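Local coordinates for polysaccharide deacetylase (Ammonifex degensii, PDB 4WCJ), which probably removes N-acetyl groups from poly-beta-1,6-N-acetyl-D-glucosamine as a zinc-dependent family 4 carbohydrate esterase, at residues 30-43 with 234-248. Sequence-based numbering, arbitrary orientation.
Sequences THLQGDGLVVLCYH and VNRPGDAPFVGRVLV
Val39 lies across Val243 and the stem of Arg245: its CG2 meets Val243 CG1 at 3.7 Å, while CG1, anti to the backbone N (chi1 -177°), is set against Arg245 CG. On the other face of the sheet, CG2 of Val246 rests on Val38 CG1 and Leu32 CD1, beneath helix 253-261. Val248 CG2 sits over one face of the Tyr42 ring in a CH-pi contact, 3.7 Å from the centroid. Strands 36-42 and 242-247 run parallel, joined by Val246 N to Val39 O, Cys41 N to Val246 O and Val248 N to Cys41 O, and bring the first and last strands of the deacetylase's beta/alpha barrel side by side. Toward Gly36 they splay apart, and Asn235 spans the opening. Leu37 N donates to Asn235 O at 2.8 Å and Asn235 N to Leu37 O, a single antiparallel pairing of the backbones; ND2 is a second donor to Leu37 O (3.1 Å), from the opposite face of that carbonyl. The same amide pairs with Gly244 N and O. A leucine in its place would probably leave Gly244 N and O without their amide partners and Leu37 O one donor short. Cys41 SG lies over the Arg245 guanidinium, 3.5 Å from NH1; this group, salt-bridged to Asp98, lies near the zinc ligand His157. At the outer edge, Arg236 NH2 donates to Asp35 O (2.7 Å) from above the carbonyl plane.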
ATOM      1  N   THR A  30     -14.669  -9.264  -4.508  1.00 77.23           N
ATOM      2  CA  THR A  30     -13.662  -9.734  -3.559  1.00 77.02           C
ATOM      3  C   THR A  30     -13.825 -11.230  -3.281  1.00 78.55           C
ATOM      4  O   THR A  30     -14.582 -11.630  -2.394  1.00 80.67           O
ATOM      5  CB  THR A  30     -13.731  -8.955  -2.224  1.00 75.59           C
ATOM      6  OG1 THR A  30     -13.628  -7.547  -2.477  1.00 75.50           O
ATOM      7  CG2 THR A  30     -12.602  -9.379  -1.299  1.00 71.52           C
ATOM      8  N   HIS A  31     -13.106 -12.050  -4.040  1.00 75.25           N
ATOM      9  CA  HIS A  31     -13.245 -13.501  -3.957  1.00 72.89           C
ATOM     10  C   HIS A  31     -11.957 -14.147  -3.459  1.00 70.70           C
ATOM     11  O   HIS A  31     -10.953 -14.158  -4.168  1.00 70.76           O
ATOM     12  CB  HIS A  31     -13.639 -14.056  -5.321  1.00 71.18           C
ATOM     13  CG  HIS A  31     -14.806 -13.347  -5.935  1.00 71.85           C
ATOM     14  ND1 HIS A  31     -16.101 -13.791  -5.797  1.00 72.91           N
ATOM     15  CD2 HIS A  31     -14.874 -12.205  -6.660  1.00 70.16           C
ATOM     16  CE1 HIS A  31     -16.919 -12.964  -6.424  1.00 75.39           C
ATOM     17  NE2 HIS A  31     -16.200 -11.991  -6.953  1.00 73.08           N
ATOM     18  N   LEU A  32     -11.987 -14.681  -2.241  1.00 67.41           N
ATOM     19  CA  LEU A  32     -10.762 -15.130  -1.579  1.00 63.36           C
ATOM     20  C   LEU A  32     -10.878 -16.541  -1.009  1.00 65.03           C
ATOM     21  O   LEU A  32     -11.713 -16.798  -0.140  1.00 66.17           O
ATOM     22  CB  LEU A  32     -10.388 -14.164  -0.458  1.00 56.10           C
ATOM     23  CG  LEU A  32     -10.333 -12.668  -0.779  1.00 55.12           C
ATOM     24  CD1 LEU A  32      -9.935 -11.878   0.463  1.00 53.02           C
ATOM     25  CD2 LEU A  32      -9.369 -12.391  -1.919  1.00 52.58           C
ATOM     26  N   GLN A  33     -10.040 -17.451  -1.499  1.00 64.02           N
ATOM     27  CA  GLN A  33      -9.998 -18.812  -0.971  1.00 68.27           C
ATOM     28  C   GLN A  33      -8.565 -19.333  -0.858  1.00 68.22           C
ATOM     29  O   GLN A  33      -7.710 -19.015  -1.684  1.00 66.43           O
ATOM     30  CB  GLN A  33     -10.824 -19.758  -1.847  1.00 74.00           C
ATOM     31  CG  GLN A  33     -12.326 -19.506  -1.801  1.00 78.17           C
ATOM     32  CD  GLN A  33     -13.100 -20.379  -2.769  1.00 85.23           C
ATOM     33  OE1 GLN A  33     -12.589 -21.388  -3.259  1.00 89.82           O
ATOM     34  NE2 GLN A  33     -14.342 -19.993  -3.055  1.00 86.58           N
ATOM     35  N   GLY A  34      -8.311 -20.128   0.177  1.00 69.63           N
ATOM     36  CA  GLY A  34      -7.059 -20.855   0.291  1.00 69.14           C
ATOM     37  C   GLY A  34      -5.910 -20.141   0.978  1.00 70.63           C
ATOM     38  O   GLY A  34      -5.945 -18.929   1.200  1.00 62.98           O
ATOM     39  N   ASP A  35      -4.883 -20.918   1.316  1.00 71.62           N
ATOM     40  CA  ASP A  35      -3.660 -20.391   1.913  1.00 65.32           C
ATOM     41  C   ASP A  35      -2.928 -19.478   0.939  1.00 62.99           C
ATOM     42  O   ASP A  35      -2.928 -19.708  -0.267  1.00 64.10           O
ATOM     43  CB  ASP A  35      -2.730 -21.530   2.349  1.00 67.87           C
ATOM     44  CG  ASP A  35      -3.230 -22.264   3.582  1.00 69.69           C
ATOM     45  OD1 ASP A  35      -4.043 -21.693   4.340  1.00 69.64           O
ATOM     46  OD2 ASP A  35      -2.794 -23.411   3.802  1.00 74.95           O
ATOM     47  N   GLY A  36      -2.286 -18.445   1.467  1.00 63.09           N
ATOM     48  CA  GLY A  36      -1.574 -17.506   0.625  1.00 61.47           C
ATOM     49  C   GLY A  36      -1.561 -16.128   1.249  1.00 54.07           C
ATOM     50  O   GLY A  36      -1.963 -15.966   2.399  1.00 56.97           O
ATOM     51  N   LEU A  37      -1.129 -15.135   0.477  1.00 51.88           N
ATOM     52  CA  LEU A  37      -0.956 -13.776   0.974  1.00 48.62           C
ATOM     53  C   LEU A  37      -2.051 -12.822   0.518  1.00 47.18           C
ATOM     54  O   LEU A  37      -2.173 -12.549  -0.671  1.00 47.16           O
ATOM     55  CB  LEU A  37       0.393 -13.223   0.518  1.00 47.11           C
ATOM     56  CG  LEU A  37       0.644 -11.733   0.784  1.00 48.46           C
ATOM     57  CD1 LEU A  37       0.710 -11.438   2.276  1.00 47.38           C
ATOM     58  CD2 LEU A  37       1.908 -11.266   0.076  1.00 47.82           C
ATOM     59  N   VAL A  38      -2.828 -12.302   1.461  1.00 46.09           N
ATOM     60  CA  VAL A  38      -3.773 -11.231   1.157  1.00 45.21           C
ATOM     61  C   VAL A  38      -3.183  -9.904   1.618  1.00 46.06           C
ATOM     62  O   VAL A  38      -2.646  -9.803   2.718  1.00 46.05           O
ATOM     63  CB  VAL A  38      -5.157 -11.474   1.815  1.00 45.46           C
ATOM     64  CG1 VAL A  38      -5.961 -10.184   1.908  1.00 43.40           C
ATOM     65  CG2 VAL A  38      -5.922 -12.539   1.043  1.00 49.16           C
ATOM     66  N   VAL A  39      -3.253  -8.895   0.758  1.00 41.42           N
ATOM     67  CA  VAL A  39      -2.689  -7.596   1.074  1.00 39.48           C
ATOM     68  C   VAL A  39      -3.811  -6.567   1.184  1.00 41.97           C
ATOM     69  O   VAL A  39      -4.547  -6.341   0.226  1.00 41.24           O
ATOM     70  CB  VAL A  39      -1.657  -7.162   0.009  1.00 36.51           C
ATOM     71  CG1 VAL A  39      -1.016  -5.846   0.390  1.00 33.93           C
ATOM     72  CG2 VAL A  39      -0.580  -8.232  -0.142  1.00 37.93           C
ATOM     73  N   LEU A  40      -3.949  -5.957   2.361  1.00 42.46           N
ATOM     74  CA  LEU A  40      -5.035  -5.003   2.591  1.00 40.67           C
ATOM     75  C   LEU A  40      -4.608  -3.592   2.216  1.00 37.50           C
ATOM     76  O   LEU A  40      -3.476  -3.190   2.479  1.00 33.14           O
ATOM     77  CB  LEU A  40      -5.485  -5.041   4.052  1.00 39.93           C
ATOM     78  CG  LEU A  40      -5.812  -6.419   4.627  1.00 40.44           C
ATOM     79  CD1 LEU A  40      -6.196  -6.316   6.101  1.00 36.16           C
ATOM     80  CD2 LEU A  40      -6.905  -7.093   3.831  1.00 42.75           C
ATOM     81  N   CYS A  41      -5.513  -2.855   1.582  1.00 38.24           N
ATOM     82  CA  CYS A  41      -5.277  -1.460   1.249  1.00 35.54           C
ATOM     83  C   CYS A  41      -6.238  -0.553   2.014  1.00 33.72           C
ATOM     84  O   CYS A  41      -7.447  -0.539   1.755  1.00 33.15           O
ATOM     85  CB  CYS A  41      -5.415  -1.219  -0.255  1.00 36.30           C
ATOM     86  SG  CYS A  41      -5.254   0.522  -0.727  1.00 34.04           S
ATOM     87  N   TYR A  42      -5.679   0.192   2.963  1.00 31.72           N
ATOM     88  CA  TYR A  42      -6.391   1.224   3.712  1.00 31.96           C
ATOM     89  C   TYR A  42      -5.967   2.610   3.227  1.00 30.79           C
ATOM     90  O   TYR A  42      -4.952   2.749   2.534  1.00 28.69           O
ATOM     91  CB  TYR A  42      -6.115   1.112   5.214  1.00 30.76           C
ATOM     92  CG  TYR A  42      -6.575  -0.154   5.896  1.00 31.89           C
ATOM     93  CD1 TYR A  42      -7.865  -0.259   6.412  1.00 34.84           C
ATOM     94  CD2 TYR A  42      -5.713  -1.232   6.058  1.00 31.16           C
ATOM     95  CE1 TYR A  42      -8.288  -1.412   7.055  1.00 36.82           C
ATOM     96  CE2 TYR A  42      -6.129  -2.392   6.694  1.00 33.97           C
ATOM     97  CZ  TYR A  42      -7.415  -2.473   7.195  1.00 37.33           C
ATOM     98  OH  TYR A  42      -7.834  -3.619   7.832  1.00 40.21           O
ATOM     99  N   HIS A  43      -6.748   3.632   3.567  1.00 35.16           N
ATOM    100  CA  HIS A  43      -6.376   5.011   3.262  1.00 29.87           C
ATOM    101  C   HIS A  43      -6.350   5.856   4.524  1.00 33.59           C
ATOM    102  O   HIS A  43      -5.296   6.314   4.970  1.00 33.31           O
ATOM    103  CB  HIS A  43      -7.341   5.624   2.244  1.00 29.91           C
ATOM    104  CG  HIS A  43      -7.130   5.123   0.852  1.00 40.16           C
ATOM    105  ND1 HIS A  43      -7.693   3.955   0.388  1.00 40.09           N
ATOM    106  CD2 HIS A  43      -6.404   5.626  -0.175  1.00 38.13           C
ATOM    107  CE1 HIS A  43      -7.324   3.759  -0.866  1.00 38.41           C
ATOM    108  NE2 HIS A  43      -6.545   4.760  -1.232  1.00 37.14           N
ATOM    109  N   VAL A 234      -6.029 -13.711  -3.661  1.00 53.53           N
ATOM    110  CA  VAL A 234      -5.028 -14.333  -2.799  1.00 52.76           C
ATOM    111  C   VAL A 234      -3.738 -14.460  -3.590  1.00 52.05           C
ATOM    112  O   VAL A 234      -3.698 -15.142  -4.614  1.00 54.48           O
ATOM    113  CB  VAL A 234      -5.448 -15.726  -2.280  1.00 55.78           C
ATOM    114  CG1 VAL A 234      -4.294 -16.375  -1.505  1.00 54.45           C
ATOM    115  CG2 VAL A 234      -6.685 -15.628  -1.404  1.00 58.47           C
ATOM    116  N   ASN A 235      -2.686 -13.796  -3.116  1.00 50.52           N
ATOM    117  CA  ASN A 235      -1.396 -13.838  -3.791  1.00 49.43           C
ATOM    118  C   ASN A 235      -0.611 -15.081  -3.392  1.00 51.90           C
ATOM    119  O   ASN A 235      -0.610 -15.473  -2.227  1.00 50.90           O
ATOM    120  CB  ASN A 235      -0.592 -12.569  -3.490  1.00 45.03           C
ATOM    121  CG  ASN A 235      -1.290 -11.310  -3.992  1.00 44.30           C
ATOM    122  OD1 ASN A 235      -1.268 -11.008  -5.187  1.00 43.92           O
ATOM    123  ND2 ASN A 235      -1.924 -10.581  -3.082  1.00 43.12           N
ATOM    124  N   ARG A 236       0.041 -15.697  -4.377  1.00 52.79           N
ATOM    125  CA  ARG A 236       0.750 -16.959  -4.184  1.00 57.46           C
ATOM    126  C   ARG A 236       2.211 -16.832  -4.624  1.00 57.14           C
ATOM    127  O   ARG A 236       2.543 -15.942  -5.404  1.00 55.16           O
ATOM    128  CB  ARG A 236       0.051 -18.078  -4.965  1.00 60.52           C
ATOM    129  CG  ARG A 236      -1.360 -18.402  -4.483  1.00 63.46           C
ATOM    130  CD  ARG A 236      -1.338 -19.185  -3.176  1.00 68.15           C
ATOM    131  NE  ARG A 236      -0.639 -20.463  -3.321  1.00 72.65           N
ATOM    132  CZ  ARG A 236      -0.368 -21.291  -2.315  1.00 72.78           C
ATOM    133  NH1 ARG A 236       0.276 -22.427  -2.547  1.00 76.85           N
ATOM    134  NH2 ARG A 236      -0.740 -20.986  -1.076  1.00 67.62           N
ATOM    135  N   PRO A 237       3.093 -17.717  -4.122  1.00 60.86           N
ATOM    136  CA  PRO A 237       4.490 -17.660  -4.572  1.00 59.93           C
ATOM    137  C   PRO A 237       4.603 -17.742  -6.093  1.00 58.59           C
ATOM    138  O   PRO A 237       3.896 -18.530  -6.728  1.00 62.19           O
ATOM    139  CB  PRO A 237       5.123 -18.883  -3.902  1.00 62.64           C
ATOM    140  CG  PRO A 237       4.301 -19.105  -2.682  1.00 62.98           C
ATOM    141  CD  PRO A 237       2.893 -18.728  -3.068  1.00 62.79           C
ATOM    142  N   GLY A 238       5.465 -16.911  -6.669  1.00 56.55           N
ATOM    143  CA  GLY A 238       5.622 -16.862  -8.110  1.00 56.52           C
ATOM    144  C   GLY A 238       4.761 -15.804  -8.775  1.00 61.50           C
ATOM    145  O   GLY A 238       4.674 -15.746 -10.001  1.00 67.33           O
ATOM    146  N   ASP A 239       4.119 -14.967  -7.969  1.00 55.27           N
ATOM    147  CA  ASP A 239       3.306 -13.882  -8.510  1.00 53.05           C
ATOM    148  C   ASP A 239       4.120 -12.608  -8.695  1.00 51.84           C
ATOM    149  O   ASP A 239       3.688 -11.694  -9.387  1.00 53.90           O
ATOM    150  CB  ASP A 239       2.106 -13.598  -7.606  1.00 54.29           C
ATOM    151  CG  ASP A 239       0.945 -14.544  -7.854  1.00 60.83           C
ATOM    152  OD1 ASP A 239       0.996 -15.319  -8.833  1.00 63.66           O
ATOM    153  OD2 ASP A 239      -0.026 -14.502  -7.070  1.00 61.76           O
ATOM    154  N   ALA A 240       5.289 -12.541  -8.061  1.00 47.69           N
ATOM    155  CA  ALA A 240       6.135 -11.357  -8.167  1.00 52.13           C
ATOM    156  C   ALA A 240       6.456 -11.065  -9.631  1.00 46.58           C
ATOM    157  O   ALA A 240       6.658 -11.988 -10.412  1.00 48.80           O
ATOM    158  CB  ALA A 240       7.427 -11.543  -7.354  1.00 46.50           C
ATOM    159  N   PRO A 241       6.531  -9.778 -10.004  1.00 44.84           N
ATOM    160  CA  PRO A 241       6.481  -8.605  -9.125  1.00 45.45           C
ATOM    161  C   PRO A 241       5.097  -8.027  -8.850  1.00 40.82           C
ATOM    162  O   PRO A 241       5.029  -6.986  -8.212  1.00 38.91           O
ATOM    163  CB  PRO A 241       7.328  -7.575  -9.884  1.00 47.15           C
ATOM    164  CG  PRO A 241       7.264  -7.999 -11.348  1.00 51.70           C
ATOM    165  CD  PRO A 241       6.700  -9.395 -11.417  1.00 53.67           C
ATOM    166  N   PHE A 242       4.020  -8.658  -9.308  1.00 44.56           N
ATOM    167  CA  PHE A 242       2.709  -8.025  -9.211  1.00 43.68           C
ATOM    168  C   PHE A 242       1.869  -8.522  -8.038  1.00 46.11           C
ATOM    169  O   PHE A 242       1.691  -9.732  -7.858  1.00 51.44           O
ATOM    170  CB  PHE A 242       1.959  -8.218 -10.527  1.00 41.88           C
ATOM    171  CG  PHE A 242       2.676  -7.624 -11.682  1.00 42.24           C
ATOM    172  CD1 PHE A 242       2.709  -6.250 -11.841  1.00 43.67           C
ATOM    173  CD2 PHE A 242       3.364  -8.424 -12.578  1.00 46.75           C
ATOM    174  CE1 PHE A 242       3.395  -5.682 -12.892  1.00 45.94           C
ATOM    175  CE2 PHE A 242       4.052  -7.863 -13.637  1.00 45.87           C
ATOM    176  CZ  PHE A 242       4.067  -6.483 -13.790  1.00 43.34           C
ATOM    177  N   VAL A 243       1.368  -7.577  -7.246  1.00 39.73           N
ATOM    178  CA  VAL A 243       0.645  -7.896  -6.015  1.00 40.33           C
ATOM    179  C   VAL A 243      -0.786  -7.354  -5.993  1.00 39.57           C
ATOM    180  O   VAL A 243      -0.998  -6.140  -5.988  1.00 38.69           O
ATOM    181  CB  VAL A 243       1.372  -7.339  -4.772  1.00 38.03           C
ATOM    182  CG1 VAL A 243       0.813  -7.976  -3.521  1.00 39.67           C
ATOM    183  CG2 VAL A 243       2.874  -7.591  -4.858  1.00 37.24           C
ATOM    184  N   GLY A 244      -1.764  -8.249  -5.924  1.00 38.65           N
ATOM    185  CA  GLY A 244      -3.158  -7.831  -5.867  1.00 39.02           C
ATOM    186  C   GLY A 244      -3.618  -7.494  -4.457  1.00 41.64           C
ATOM    187  O   GLY A 244      -3.438  -8.286  -3.526  1.00 48.21           O
ATOM    188  N   ARG A 245      -4.193  -6.309  -4.282  1.00 37.26           N
ATOM    189  CA  ARG A 245      -4.612  -5.870  -2.952  1.00 37.45           C
ATOM    190  C   ARG A 245      -6.126  -5.749  -2.852  1.00 34.75           C
ATOM    191  O   ARG A 245      -6.803  -5.418  -3.831  1.00 35.14           O
ATOM    192  CB  ARG A 245      -3.978  -4.524  -2.582  1.00 32.12           C
ATOM    193  CG  ARG A 245      -2.458  -4.488  -2.592  1.00 31.80           C
ATOM    194  CD  ARG A 245      -1.971  -3.135  -2.107  1.00 31.84           C
ATOM    195  NE  ARG A 245      -2.406  -2.078  -3.016  1.00 31.51           N
ATOM    196  CZ  ARG A 245      -2.372  -0.783  -2.730  1.00 33.50           C
ATOM    197  NH1 ARG A 245      -1.919  -0.374  -1.550  1.00 28.79           N
ATOM    198  NH2 ARG A 245      -2.790   0.102  -3.626  1.00 30.98           N
ATOM    199  N   VAL A 246      -6.640  -6.017  -1.657  1.00 35.72           N
ATOM    200  CA  VAL A 246      -8.042  -5.813  -1.339  1.00 36.92           C
ATOM    201  C   VAL A 246      -8.260  -4.431  -0.735  1.00 37.40           C
ATOM    202  O   VAL A 246      -7.766  -4.145   0.346  1.00 37.09           O
ATOM    203  CB  VAL A 246      -8.558  -6.863  -0.336  1.00 38.39           C
ATOM    204  CG1 VAL A 246     -10.036  -6.604  -0.012  1.00 38.39           C
ATOM    205  CG2 VAL A 246      -8.351  -8.272  -0.877  1.00 42.14           C
ATOM    206  N   LEU A 247      -8.998  -3.573  -1.431  1.00 37.07           N
ATOM    207  CA  LEU A 247      -9.371  -2.291  -0.852  1.00 31.22           C
ATOM    208  C   LEU A 247     -10.373  -2.549   0.272  1.00 36.60           C
ATOM    209  O   LEU A 247     -11.471  -3.048   0.017  1.00 40.10           O
ATOM    210  CB  LEU A 247      -9.978  -1.362  -1.916  1.00 37.79           C
ATOM    211  CG  LEU A 247     -10.384   0.036  -1.429  1.00 40.88           C
ATOM    212  CD1 LEU A 247      -9.136   0.884  -1.196  1.00 42.80           C
ATOM    213  CD2 LEU A 247     -11.336   0.717  -2.405  1.00 42.54           C
ATOM    214  N   VAL A 248      -9.995  -2.230   1.507  1.00 36.07           N
ATOM    215  CA  VAL A 248     -10.873  -2.473   2.650  1.00 38.85           C
ATOM    216  C   VAL A 248     -12.068  -1.520   2.659  1.00 39.40           C
ATOM    217  O   VAL A 248     -11.911  -0.300   2.678  1.00 38.95           O
ATOM    218  CB  VAL A 248     -10.125  -2.343   3.987  1.00 39.70           C
ATOM    219  CG1 VAL A 248     -11.062  -2.657   5.158  1.00 41.21           C
ATOM    220  CG2 VAL A 248      -8.908  -3.258   4.007  1.00 40.73           C
TER
HETATM  221  O   HOH W   1      -4.928  -9.424  -1.408  1.00 35.94           O
HETATM  222  O   HOH W   2      -9.375   1.924   2.023  1.00 50.02           O